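Local structure of amine oxidase domain-containing protein (Pyrococcus furiosus, 3NRN) at residues G16-L19 and A20-G23; L195-I198 and I199-K203; E214-I217 and E218-K221; V222-R225 and D226-Y230. The protein is of unknown function but binds AMP and probably acts as an oxidoreductase related to flavin-containing amine oxidases. All coordinates share one frame; numbering follows the deposited sequence.

Contact 1 (G16-L19 and A20-G23)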
# COMPACT_ATOMS: atom_id res chain seq x y z
N GLY A 16 5.38 -0.62 -16.17
CA GLY A 16 5.71 -1.41 -17.34
C GLY A 16 4.50 -1.64 -18.23
O GLY A 16 4.58 -1.58 -19.46
N ALA A 17 3.37 -1.91 -17.60
CA ALA A 17 2.15 -2.14 -18.34
C ALA A 17 1.69 -0.87 -19.05
O ALA A 17 1.35 -0.90 -20.23
CB ALA A 17 1.06 -2.63 -17.39
N PHE A 18 1.70 0.26 -18.34
CA PHE A 18 1.26 1.52 -18.94
C PHE A 18 2.10 1.89 -20.15
O PHE A 18 1.57 2.27 -21.20
CB PHE A 18 1.32 2.66 -17.92
CG PHE A 18 0.76 3.97 -18.44
CD1 PHE A 18 -0.59 4.27 -18.29
CD2 PHE A 18 1.58 4.88 -19.11
CE1 PHE A 18 -1.12 5.47 -18.80
CE2 PHE A 18 1.07 6.08 -19.62
CZ PHE A 18 -0.29 6.37 -19.47
N LEU A 19 3.42 1.79 -19.99
CA LEU A 19 4.35 2.14 -21.05
C LEU A 19 4.32 1.15 -22.22
O LEU A 19 4.46 1.55 -23.37
CB LEU A 19 5.76 2.26 -20.47
CG LEU A 19 5.94 3.41 -19.48
CD1 LEU A 19 7.32 3.35 -18.84
CD2 LEU A 19 5.74 4.75 -20.19
N ALA A 20 4.15 -0.13 -21.93
CA ALA A 20 4.10 -1.14 -22.99
C ALA A 20 2.85 -0.88 -23.83
O ALA A 20 2.89 -0.97 -25.06
CB ALA A 20 4.04 -2.53 -22.40
N ARG A 21 1.76 -0.55 -23.16
CA ARG A 21 0.51 -0.26 -23.85
C ARG A 21 0.70 0.92 -24.79
O ARG A 21 0.16 0.93 -25.90
CB ARG A 21 -0.60 0.08 -22.85
CG ARG A 21 -1.71 -0.96 -22.74
CD ARG A 21 -3.06 -0.26 -22.57
NE ARG A 21 -2.97 0.88 -21.66
CZ ARG A 21 -3.33 2.13 -21.97
NH1 ARG A 21 -3.83 2.41 -23.17
NH2 ARG A 21 -3.20 3.10 -21.08
N ASN A 22 1.48 1.91 -24.36
CA ASN A 22 1.72 3.07 -25.20
C ASN A 22 2.82 2.90 -26.25
O ASN A 22 3.44 3.87 -26.69
CB ASN A 22 2.02 4.31 -24.34
CG ASN A 22 0.77 4.87 -23.69
OD1 ASN A 22 0.37 4.45 -22.60
ND2 ASN A 22 0.15 5.83 -24.36
N GLY A 23 3.07 1.65 -26.64
CA GLY A 23 4.05 1.39 -27.68
C GLY A 23 5.53 1.47 -27.36
O GLY A 23 6.34 1.55 -28.28
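Ala20 N donates to Gly16 O at 2.9 Å, and the next two bonds of the same i+4 pattern follow: Arg21 N to Ala17 O at 3.0 Å, the straightest of the three at 160°, and Asn22 N to Phe18 O at 3.2 Å. They form the final turn of helix 10-21. A Schellman motif then ends it: Gly23 N turns back to Ala20 O at 3.1 Å while His24 N reaches Leu19 O. Gly23, the C-prime residue, has the positive phi that a residue without CB adopts easily. This is the helix of a beta-alpha-beta unit between strands 2-6 and 25-29, consistent with a Rossmann-type nucleotide-binding fold.

Among the side chains, Phe18 holds CG anti to the backbone N (chi1 -175°), which swings the ring toward the helix end. There Arg21, bent at chi2 and chi3, brings NH2 to 3.9 Å from Phe18 CE1, with the guanidinium almost perpendicular to the ring (88°), so the two flat groups do not stack. Leu72 touches Phe18 and Arg21, and Leu400 touches Phe18 and Leu19. Small residues suit the close approach of helix 188-200, where Ala17 meets Leu195, Ile198 and Ile199; Ala20 meets Asn202 just after that helix.

Contact 2 (L195-I198 and I199-K203)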
# COMPACT_ATOMS: atom_id res chain seq x y z
N LEU A 195 -1.46 -7.54 -15.01
CA LEU A 195 -0.38 -6.66 -15.44
C LEU A 195 0.64 -7.43 -16.26
O LEU A 195 1.19 -6.91 -17.24
CB LEU A 195 0.29 -5.99 -14.23
CG LEU A 195 -0.60 -5.04 -13.41
CD1 LEU A 195 0.17 -4.48 -12.23
CD2 LEU A 195 -1.12 -3.90 -14.30
N GLU A 196 0.91 -8.68 -15.86
CA GLU A 196 1.85 -9.53 -16.57
C GLU A 196 1.33 -9.82 -17.98
O GLU A 196 2.09 -9.79 -18.96
CB GLU A 196 2.06 -10.86 -15.82
CG GLU A 196 2.83 -11.91 -16.61
CD GLU A 196 3.13 -13.17 -15.80
OE1 GLU A 196 2.20 -13.74 -15.21
OE2 GLU A 196 4.30 -13.59 -15.76
N ARG A 197 0.04 -10.10 -18.08
CA ARG A 197 -0.57 -10.38 -19.38
C ARG A 197 -0.49 -9.16 -20.29
O ARG A 197 -0.19 -9.28 -21.48
CB ARG A 197 -2.04 -10.78 -19.21
CG ARG A 197 -2.84 -10.80 -20.52
CD ARG A 197 -4.33 -11.03 -20.28
NE ARG A 197 -5.00 -9.86 -19.70
CZ ARG A 197 -5.20 -8.72 -20.35
NH1 ARG A 197 -4.78 -8.58 -21.60
NH2 ARG A 197 -5.83 -7.71 -19.76
N ILE A 198 -0.77 -7.99 -19.73
CA ILE A 198 -0.76 -6.76 -20.51
C ILE A 198 0.62 -6.43 -21.05
O ILE A 198 0.76 -5.94 -22.18
CB ILE A 198 -1.29 -5.58 -19.68
CG1 ILE A 198 -2.77 -5.80 -19.36
CG2 ILE A 198 -1.08 -4.27 -20.42
CD1 ILE A 198 -3.31 -4.87 -18.30
N ILE A 199 1.64 -6.68 -20.25
CA ILE A 199 3.01 -6.42 -20.66
C ILE A 199 3.45 -7.39 -21.76
O ILE A 199 4.07 -7.00 -22.75
CB ILE A 199 3.99 -6.57 -19.47
CG1 ILE A 199 3.69 -5.52 -18.40
CG2 ILE A 199 5.44 -6.42 -19.95
CD1 ILE A 199 4.54 -5.66 -17.15
N MSE A 200 3.11 -8.67 -21.59
CA MSE A 200 3.50 -9.67 -22.56
C MSE A 200 2.75 -9.54 -23.88
O MSE A 200 3.29 -9.85 -24.94
CB MSE A 200 3.32 -11.07 -21.97
CG MSE A 200 4.16 -11.30 -20.71
SE MSE A 200 5.95 -11.11 -20.98
CE MSE A 200 6.18 -9.38 -20.82
N GLU A 201 1.50 -9.07 -23.83
CA GLU A 201 0.72 -8.92 -25.05
C GLU A 201 1.04 -7.60 -25.74
O GLU A 201 0.52 -7.30 -26.81
CB GLU A 201 -0.77 -9.02 -24.74
CG GLU A 201 -1.13 -10.29 -23.99
CD GLU A 201 -2.62 -10.58 -23.96
OE1 GLU A 201 -3.42 -9.63 -23.92
OE2 GLU A 201 -2.98 -11.78 -23.96
N ASN A 202 1.91 -6.80 -25.14
CA ASN A 202 2.28 -5.52 -25.73
C ASN A 202 3.77 -5.44 -26.02
O ASN A 202 4.41 -4.40 -25.80
CB ASN A 202 1.86 -4.37 -24.83
CG ASN A 202 0.38 -4.05 -24.96
OD1 ASN A 202 -0.04 -3.41 -25.92
ND2 ASN A 202 -0.42 -4.49 -23.99
N LYS A 203 4.32 -6.56 -26.50
CA LYS A 203 5.73 -6.66 -26.88
C LYS A 203 6.75 -6.56 -25.75
O LYS A 203 7.95 -6.48 -26.01
CB LYS A 203 6.04 -5.60 -27.95
CG LYS A 203 5.31 -5.82 -29.27
CD LYS A 203 5.50 -4.63 -30.21
CE LYS A 203 5.01 -4.95 -31.62
NZ LYS A 203 3.60 -5.43 -31.66
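Arg197 reaches Glu201, one helical turn on, because the two first torsions differ: Arg197 has CG trans to its backbone N (chi1 167°) and runs toward the helix end, whereas Glu201 CG lies beside its own N and leans back. A bend at chi3 of Arg197 then presents NH1 to Glu201 OE1 at 2.9 Å, an i to i+4 salt bridge. The carboxylate oxygen lies in the guanidinium plane, yet NH1 meets it from above the carboxylate plane; the bond is bent (136°). The aliphatic part of Arg197 runs beside the carboxylate. Glu194 OE1 takes the guanidinium's NH2, so Arg197 joins acids on preceding and following turns. With an alanine here, both glutamates are likely to lose their shared positive partner, and Glu201 to turn more freely.

All this lies at the C-terminal end of helix 188-200, which packs against helix 10-21 and the outermost strand 205-207 of the parallel sheet. Ile199 N still bonds Leu195 O (3.1 Å) and Met200 N bonds Glu196 O (3.0 Å). Past it, Asn202 suits the exit because its short amide can itself donate to a carbonyl of the last turn: ND2 reaches Ile198 O at 2.6 Å, nearly straight (170°) and in the amide plane. On the buried side, Leu195 and Ile199 both pack on Leu13. Met200, a selenomethionine, joins Ile199 against Ile206.

Contact 3 (E214-I217 and E218-K221)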
# COMPACT_ATOMS: atom_id res chain seq x y z
N GLU A 214 23.83 -2.89 -11.14
CA GLU A 214 24.31 -1.57 -11.52
C GLU A 214 23.41 -0.89 -12.53
O GLU A 214 23.07 -1.46 -13.56
CB GLU A 214 25.71 -1.69 -12.12
CG GLU A 214 26.41 -0.36 -12.36
CD GLU A 214 27.67 -0.52 -13.20
OE1 GLU A 214 28.38 -1.54 -13.02
OE2 GLU A 214 27.96 0.36 -14.03
N ILE A 215 23.03 0.35 -12.23
CA ILE A 215 22.23 1.15 -13.15
C ILE A 215 23.22 2.24 -13.50
O ILE A 215 23.40 3.19 -12.74
CB ILE A 215 20.98 1.77 -12.47
CG1 ILE A 215 20.07 0.67 -11.93
CG2 ILE A 215 20.22 2.63 -13.47
CD1 ILE A 215 18.83 1.19 -11.19
N ASN A 216 23.89 2.09 -14.64
CA ASN A 216 24.89 3.06 -15.05
C ASN A 216 24.26 4.25 -15.78
O ASN A 216 23.85 4.13 -16.92
CB ASN A 216 25.94 2.40 -15.94
CG ASN A 216 27.14 3.30 -16.20
OD1 ASN A 216 26.98 4.49 -16.45
ND2 ASN A 216 28.33 2.72 -16.16
N ILE A 217 24.21 5.39 -15.10
CA ILE A 217 23.63 6.62 -15.64
C ILE A 217 24.35 7.20 -16.85
O ILE A 217 23.72 7.67 -17.79
CB ILE A 217 23.56 7.72 -14.56
CG1 ILE A 217 22.64 7.26 -13.44
CG2 ILE A 217 23.06 9.02 -15.14
CD1 ILE A 217 21.31 6.81 -13.93
N GLU A 218 25.68 7.18 -16.83
CA GLU A 218 26.44 7.71 -17.95
C GLU A 218 26.27 6.87 -19.21
O GLU A 218 26.07 7.41 -20.30
CB GLU A 218 27.92 7.79 -17.57
CG GLU A 218 28.22 8.81 -16.48
CD GLU A 218 29.70 8.87 -16.13
OE1 GLU A 218 30.52 9.02 -17.06
OE2 GLU A 218 30.04 8.78 -14.93
N GLU A 219 26.33 5.54 -19.08
CA GLU A 219 26.20 4.65 -20.23
C GLU A 219 24.74 4.39 -20.55
O GLU A 219 24.39 4.03 -21.68
CB GLU A 219 26.84 3.29 -19.96
CG GLU A 219 28.29 3.29 -19.49
CD GLU A 219 28.82 1.88 -19.31
OE1 GLU A 219 28.10 1.04 -18.72
OE2 GLU A 219 29.96 1.60 -19.74
N LYS A 220 23.89 4.57 -19.55
CA LYS A 220 22.47 4.30 -19.68
C LYS A 220 22.33 2.80 -19.98
O LYS A 220 21.73 2.39 -20.97
CB LYS A 220 21.84 5.15 -20.79
CG LYS A 220 21.92 6.65 -20.53
CD LYS A 220 20.98 7.45 -21.44
CE LYS A 220 19.53 7.30 -21.02
NZ LYS A 220 18.61 8.09 -21.90
N LYS A 221 22.90 2.00 -19.09
CA LYS A 221 22.85 0.55 -19.20
C LYS A 221 22.62 -0.04 -17.83
O LYS A 221 23.11 0.48 -16.83
CB LYS A 221 24.16 -0.00 -19.76
CG LYS A 221 24.40 0.28 -21.22
CD LYS A 221 25.72 -0.31 -21.67
CE LYS A 221 25.93 -0.14 -23.17
NZ LYS A 221 27.21 -0.76 -23.60
O HOH W 1 29.85 0.02 -16.19
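Asn216 and Lys221 form an antiparallel hydrogen-bonded pair, with Asn216 N to Lys221 O at 2.8 Å and Lys221 N to Asn216 O at 3.2 Å. Lys220 N makes a weak, bent hydrogen bond to the same Asn216 O. Two residues thus face one, a G1 beta bulge, and Lys220 has the positive phi this shape needs.

Side-chain bonds close the loop. The first torsion of Asn216 (chi1 -170°) sets CG away from the backbone N and turns the amide over the loop, where OD1 takes Glu219 N at 2.9 Å in an almost straight bond (173°), the N-H standing above the amide plane. Asparagine suits the place because its short side chain offers both an acceptor and a donor; ND2 gives a weak bond to Glu214 OE2. Replacing Asn216 by a leucine would probably strand Glu219 N without its acceptor.

Among the charges, Glu214 OE2 and Glu219 OE1 lie 4.7 Å apart. A water donates to both, which probably eases their repulsion; Glu219 OE1 also bonds Tyr223 OH.

Around the turn, Glu218 OE2 bonds Tyr252 OH and Lys220 NZ bonds Asp233 O. Ile215, in the strand, and Ile217, just past it, turn their branched apolar side chains to Ile248 of helix 241-248 and Val374 of strand 374-376, joining the outermost strand 212-216 of its small antiparallel sheet to that helix and strand.

Contact 4 (V222-R225 and D226-Y230)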
# COMPACT_ATOMS: atom_id res chain seq x y z
N VAL A 222 21.87 -1.14 -17.79
CA VAL A 222 21.62 -1.82 -16.54
C VAL A 222 22.36 -3.15 -16.61
O VAL A 222 22.26 -3.87 -17.60
CB VAL A 222 20.12 -2.06 -16.32
CG1 VAL A 222 19.89 -2.96 -15.12
CG2 VAL A 222 19.42 -0.72 -16.10
N TYR A 223 23.14 -3.45 -15.57
CA TYR A 223 23.92 -4.69 -15.51
C TYR A 223 23.34 -5.63 -14.47
O TYR A 223 22.92 -5.21 -13.39
CB TYR A 223 25.37 -4.38 -15.14
CG TYR A 223 26.12 -3.59 -16.17
CD1 TYR A 223 26.98 -4.21 -17.06
CD2 TYR A 223 25.94 -2.21 -16.28
CE1 TYR A 223 27.65 -3.49 -18.05
CE2 TYR A 223 26.61 -1.48 -17.25
CZ TYR A 223 27.46 -2.13 -18.14
OH TYR A 223 28.12 -1.42 -19.11
N THR A 224 23.34 -6.92 -14.79
CA THR A 224 22.83 -7.92 -13.87
C THR A 224 23.99 -8.72 -13.28
O THR A 224 25.10 -8.71 -13.81
CB THR A 224 21.90 -8.89 -14.60
OG1 THR A 224 22.61 -9.48 -15.70
CG2 THR A 224 20.68 -8.15 -15.13
N ARG A 225 23.72 -9.40 -12.17
CA ARG A 225 24.74 -10.20 -11.50
C ARG A 225 25.39 -11.18 -12.49
O ARG A 225 26.60 -11.40 -12.46
CB ARG A 225 24.12 -10.98 -10.34
CG ARG A 225 25.09 -11.88 -9.58
CD ARG A 225 25.69 -11.20 -8.35
NE ARG A 225 24.82 -11.30 -7.18
CZ ARG A 225 24.97 -12.19 -6.20
NH1 ARG A 225 25.97 -13.07 -6.23
NH2 ARG A 225 24.13 -12.20 -5.18
N ASP A 226 24.58 -11.75 -13.39
CA ASP A 226 25.09 -12.72 -14.36
C ASP A 226 25.67 -12.11 -15.63
O ASP A 226 25.76 -12.76 -16.67
CB ASP A 226 23.99 -13.75 -14.70
CG ASP A 226 22.74 -13.10 -15.28
OD1 ASP A 226 22.30 -12.07 -14.75
OD2 ASP A 226 22.21 -13.64 -16.27
N ASN A 227 26.07 -10.84 -15.53
CA ASN A 227 26.70 -10.10 -16.63
C ASN A 227 25.89 -9.77 -17.89
O ASN A 227 26.47 -9.59 -18.96
CB ASN A 227 28.00 -10.78 -17.07
CG ASN A 227 29.06 -10.77 -15.99
OD1 ASN A 227 29.05 -9.93 -15.09
ND2 ASN A 227 30.00 -11.70 -16.09
N GLU A 228 24.57 -9.71 -17.80
CA GLU A 228 23.81 -9.35 -19.00
C GLU A 228 23.69 -7.83 -19.08
O GLU A 228 23.62 -7.16 -18.05
CB GLU A 228 22.44 -10.00 -18.98
CG GLU A 228 22.50 -11.49 -19.26
CD GLU A 228 21.14 -12.09 -19.49
OE1 GLU A 228 20.33 -12.11 -18.53
OE2 GLU A 228 20.88 -12.53 -20.62
N GLU A 229 23.69 -7.31 -20.30
CA GLU A 229 23.59 -5.87 -20.55
C GLU A 229 22.28 -5.46 -21.18
O GLU A 229 21.85 -6.05 -22.17
CB GLU A 229 24.72 -5.40 -21.49
CG GLU A 229 26.09 -5.73 -20.99
CD GLU A 229 26.15 -5.71 -19.49
OE1 GLU A 229 25.43 -4.87 -18.91
OE2 GLU A 229 26.90 -6.51 -18.90
N TYR A 230 21.66 -4.42 -20.61
CA TYR A 230 20.39 -3.89 -21.11
C TYR A 230 20.49 -2.38 -21.16
O TYR A 230 20.50 -1.72 -20.13
CB TYR A 230 19.25 -4.28 -20.17
CG TYR A 230 19.10 -5.77 -19.99
CD1 TYR A 230 18.36 -6.53 -20.89
CD2 TYR A 230 19.71 -6.42 -18.91
CE1 TYR A 230 18.23 -7.91 -20.72
CE2 TYR A 230 19.59 -7.79 -18.74
CZ TYR A 230 18.84 -8.53 -19.65
OH TYR A 230 18.72 -9.89 -19.47
O HOH W 2 27.49 -7.59 -14.39
O HOH W 3 29.66 -10.54 -12.46
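Thr224 OG1 works in both directions: it donates to Asp226 OD1 at 2.8 Å and accepts Glu228 N at 2.9 Å. The hydroxyl can do so because it sits between the backbone N and carbonyl carbon (chi1 57°), turned in toward the loop, and it meets Asp226 OD1 from above the carboxylate plane. Threonine suits the site, joining this hydroxyl to a methyl for the packing side.

Next come the backbone bonds of the beta hairpin. Thr224 to Asn227 is a type I turn, closed by Asn227 N to Thr224 O at 2.9 Å. Thr224 N bonds Glu228 O, and Val222 and Tyr230 form a hydrogen-bonded antiparallel pair, with Val222 N to Tyr230 O at 2.8 Å and Tyr230 N to Val222 O at 3.1 Å. Two waters donate to Asn227 OD1; one also donates to Thr224 O, the other to Arg225 O. Tyr223 CA adds a C-H...O contact to Glu228 O.

Farther out, Thr224 CG2 touches the edge of the Tyr230 ring at CE2, 3.8 Å away, while Val222 and Tyr230 pack on Leu29 of strand 25-29.

Lys210, a residue of the AMP pocket, makes salt bridges to Asp226 OD2 and Glu228 OE1. Since Thr224 holds both Asp226 and the backbone of Glu228, this hairpin probably helps to position and balance the charge of Lys210 from the second shell.

Contact 1 is the most buried and contact 3 lies at the surface, with contacts 2 and 4 partly buried. Contacts 1 and 2 are the ends of two helices that pack directly against each other, Gly16 meeting Ile199 and Arg21 meeting Asn202. One helix closes with a glycine, the other with a side-chain amide and a surface salt bridge. Contacts 3 and 4 are successive turns of one three-stranded antiparallel sheet and share strand 221-224, where Glu214 O probably bonds Tyr223 N. Their loops rely on polar side chains, carboxylates and waters. Contact 2 stands about 12 Å from contact 4 at nearest atoms and about 17 Å from contact 3.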